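Local coordinates for protein dihydroorotase (Agrobacterium tumefaciens, PDB 2OGJ) that catalyses, in vitro, the deacetylation of acetyl-(R)-mandelate as a zinc-dependent esterase of the amidohydrolase superfamily, at residues 308-313 with 371-375. Sequence-based numbering, arbitrary orientation.
Sequences MSKLLS and LKRLF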
HETATM    1  N   MSE A 308      17.027  14.685 -36.273  1.00 44.13           N
HETATM    2  CA  MSE A 308      16.528  15.670 -37.236  1.00 42.77           C
HETATM    3  C   MSE A 308      16.463  14.994 -38.612  1.00 43.64           C
HETATM    4  O   MSE A 308      15.572  15.271 -39.399  1.00 41.38           O
HETATM    5  CB  MSE A 308      17.456  16.885 -37.301  1.00 44.11           C
HETATM    6  CG  MSE A 308      17.578  17.679 -36.000  1.00 45.39           C
HETATM    7 SE   MSE A 308      18.993  18.836 -35.930  1.00 45.34          SE
HETATM    8  CE  MSE A 308      18.475  20.041 -37.027  1.00 41.28           C
ATOM      9  N   SER A 309      17.399  14.084 -38.871  1.00 44.58           N
ATOM     10  CA  SER A 309      17.465  13.356 -40.136  1.00 47.21           C
ATOM     11  C   SER A 309      16.323  12.357 -40.335  1.00 48.74           C
ATOM     12  O   SER A 309      15.917  12.111 -41.472  1.00 50.44           O
ATOM     13  CB  SER A 309      18.805  12.619 -40.264  1.00 46.83           C
ATOM     14  OG  SER A 309      19.893  13.523 -40.211  1.00 46.18           O
ATOM     15  N   LYS A 310      15.822  11.774 -39.243  1.00 48.98           N
ATOM     16  CA  LYS A 310      14.715  10.810 -39.314  1.00 47.97           C
ATOM     17  C   LYS A 310      13.406  11.529 -39.644  1.00 48.24           C
ATOM     18  O   LYS A 310      12.579  11.020 -40.410  1.00 48.02           O
ATOM     19  CB  LYS A 310      14.568  10.045 -37.991  1.00 45.74           C
ATOM     20  CG  LYS A 310      15.765   9.157 -37.642  1.00 44.84           C
ATOM     21  CD  LYS A 310      15.537   8.415 -36.336  1.00 42.86           C
ATOM     22  CE  LYS A 310      16.712   7.527 -35.996  1.00 42.41           C
ATOM     23  NZ  LYS A 310      16.632   7.035 -34.591  1.00 39.86           N
ATOM     24  N   LEU A 311      13.223  12.717 -39.069  1.00 47.87           N
ATOM     25  CA  LEU A 311      12.021  13.496 -39.325  1.00 46.59           C
ATOM     26  C   LEU A 311      12.049  13.996 -40.757  1.00 45.80           C
ATOM     27  O   LEU A 311      11.036  13.992 -41.445  1.00 44.17           O
ATOM     28  CB  LEU A 311      11.920  14.673 -38.355  1.00 47.04           C
ATOM     29  CG  LEU A 311      11.159  14.446 -37.045  1.00 47.09           C
ATOM     30  CD1 LEU A 311       9.772  13.896 -37.364  1.00 45.86           C
ATOM     31  CD2 LEU A 311      11.934  13.497 -36.128  1.00 45.24           C
ATOM     32  N   LEU A 312      13.221  14.423 -41.205  1.00 46.34           N
ATOM     33  CA  LEU A 312      13.382  14.902 -42.573  1.00 47.13           C
ATOM     34  C   LEU A 312      13.100  13.770 -43.551  1.00 47.82           C
ATOM     35  O   LEU A 312      12.633  14.009 -44.655  1.00 48.77           O
ATOM     36  CB  LEU A 312      14.812  15.403 -42.814  1.00 46.72           C
ATOM     37  CG  LEU A 312      15.030  16.110 -44.150  1.00 45.48           C
ATOM     38  CD1 LEU A 312      14.424  17.497 -44.061  1.00 46.48           C
ATOM     39  CD2 LEU A 312      16.505  16.223 -44.454  1.00 45.07           C
ATOM     40  N   SER A 313      13.400  12.541 -43.135  1.00 48.63           N
ATOM     41  CA  SER A 313      13.203  11.367 -43.973  1.00 49.94           C
ATOM     42  C   SER A 313      11.742  10.964 -44.096  1.00 50.81           C
ATOM     43  O   SER A 313      11.372  10.288 -45.047  1.00 52.61           O
ATOM     44  CB  SER A 313      14.009  10.186 -43.429  1.00 50.64           C
ATOM     45  OG  SER A 313      13.337   9.561 -42.349  1.00 52.90           O
ATOM     46  N   LEU A 371      18.414   6.746 -44.124  1.00 62.89           N
ATOM     47  CA  LEU A 371      18.384   8.174 -44.429  1.00 62.56           C
ATOM     48  C   LEU A 371      19.266   8.536 -45.635  1.00 61.75           C
ATOM     49  O   LEU A 371      20.432   8.146 -45.719  1.00 59.77           O
ATOM     50  CB  LEU A 371      18.823   8.967 -43.186  1.00 62.91           C
ATOM     51  CG  LEU A 371      18.286   8.421 -41.853  1.00 62.84           C
ATOM     52  CD1 LEU A 371      18.987   9.080 -40.690  1.00 61.88           C
ATOM     53  CD2 LEU A 371      16.793   8.636 -41.775  1.00 62.75           C
ATOM     54  N   LYS A 372      18.683   9.286 -46.563  1.00 61.94           N
ATOM     55  CA  LYS A 372      19.363   9.709 -47.783  1.00 62.79           C
ATOM     56  C   LYS A 372      20.016  11.090 -47.653  1.00 62.80           C
ATOM     57  O   LYS A 372      20.804  11.499 -48.507  1.00 64.73           O
ATOM     58  CB  LYS A 372      18.364   9.720 -48.949  1.00 63.45           C
ATOM     59  CG  LYS A 372      17.712   8.368 -49.252  1.00 62.79           C
ATOM     60  CD  LYS A 372      18.759   7.322 -49.579  1.00 63.39           C
ATOM     61  CE  LYS A 372      18.132   6.054 -50.123  1.00 64.38           C
ATOM     62  NZ  LYS A 372      19.174   5.012 -50.383  1.00 63.66           N
ATOM     63  N   ARG A 373      19.675  11.806 -46.586  1.00 61.04           N
ATOM     64  CA  ARG A 373      20.233  13.126 -46.320  1.00 58.76           C
ATOM     65  C   ARG A 373      20.516  13.219 -44.830  1.00 56.51           C
ATOM     66  O   ARG A 373      19.721  12.771 -44.011  1.00 55.65           O
ATOM     67  CB  ARG A 373      19.259  14.213 -46.754  1.00 58.92           C
ATOM     68  CG  ARG A 373      19.076  14.257 -48.252  1.00 60.33           C
ATOM     69  CD  ARG A 373      17.766  14.905 -48.625  1.00 62.33           C
ATOM     70  NE  ARG A 373      17.808  16.361 -48.599  1.00 64.17           N
ATOM     71  CZ  ARG A 373      16.724  17.133 -48.637  1.00 65.69           C
ATOM     72  NH1 ARG A 373      15.515  16.584 -48.693  1.00 66.49           N
ATOM     73  NH2 ARG A 373      16.844  18.453 -48.631  1.00 67.40           N
ATOM     74  N   LEU A 374      21.656  13.799 -44.479  1.00 54.46           N
ATOM     75  CA  LEU A 374      22.033  13.897 -43.084  1.00 51.83           C
ATOM     76  C   LEU A 374      22.459  15.248 -42.554  1.00 51.39           C
ATOM     77  O   LEU A 374      23.355  15.901 -43.097  1.00 50.93           O
ATOM     78  CB  LEU A 374      23.156  12.911 -42.794  1.00 50.28           C
ATOM     79  CG  LEU A 374      22.780  11.444 -42.898  1.00 50.37           C
ATOM     80  CD1 LEU A 374      24.039  10.614 -42.759  1.00 50.25           C
ATOM     81  CD2 LEU A 374      21.751  11.093 -41.829  1.00 48.34           C
ATOM     82  N   PHE A 375      21.807  15.671 -41.480  1.00 50.50           N
ATOM     83  CA  PHE A 375      22.210  16.903 -40.856  1.00 49.52           C
ATOM     84  C   PHE A 375      23.536  16.511 -40.233  1.00 49.50           C
ATOM     85  O   PHE A 375      23.645  15.473 -39.573  1.00 47.66           O
ATOM     86  CB  PHE A 375      21.218  17.351 -39.787  1.00 48.46           C
ATOM     87  CG  PHE A 375      19.960  17.931 -40.345  1.00 48.13           C
ATOM     88  CD1 PHE A 375      18.911  17.102 -40.737  1.00 47.54           C
ATOM     89  CD2 PHE A 375      19.833  19.310 -40.508  1.00 47.67           C
ATOM     90  CE1 PHE A 375      17.751  17.635 -41.288  1.00 48.75           C
ATOM     91  CE2 PHE A 375      18.677  19.857 -41.057  1.00 47.94           C
ATOM     92  CZ  PHE A 375      17.632  19.018 -41.448  1.00 49.90           C
TER
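Leu371 meets the helix with both methyls: CD1 lies 3.6 Å from CB of Ser309, while CD2 packs on CB of Ser313, so the leucine straddles one helical turn. The chain then turns a corner at Lys372 and Arg373. CB of Arg373 approaches CD2 of Leu312 at 4.1 Å, and the arginine chain, bent at chi3 (81°), brings one guanidinium face over that same methyl. Leu374 points its CB away from the helix, yet its CD2 touches the Ser309 side chain. The polar link follows at Phe375, whose backbone N donates to OG of Ser309 at 3.1 Å, with an N-H...O angle of 162°. OG is also hydrogen-bonded to Ala305 O. Over one face of the Phe375 ring sits CB of Met308, a selenomethionine here, in a CH-pi contact; the SE of Met308 approaches the same ring obliquely, a Met-aromatic contact. CD2 of Leu312 reaches CE1 of Phe375 at 3.7 Å, and Ser309 OG lies at the ring edge. The contact is a worked example of a helix laid on an antiparallel strand pair through apolar side chains plus one serine-to-backbone bond: helix 304-313 rests on strand 368-382 and its partner 348-362, flanked by helices 318-323 and 272-280.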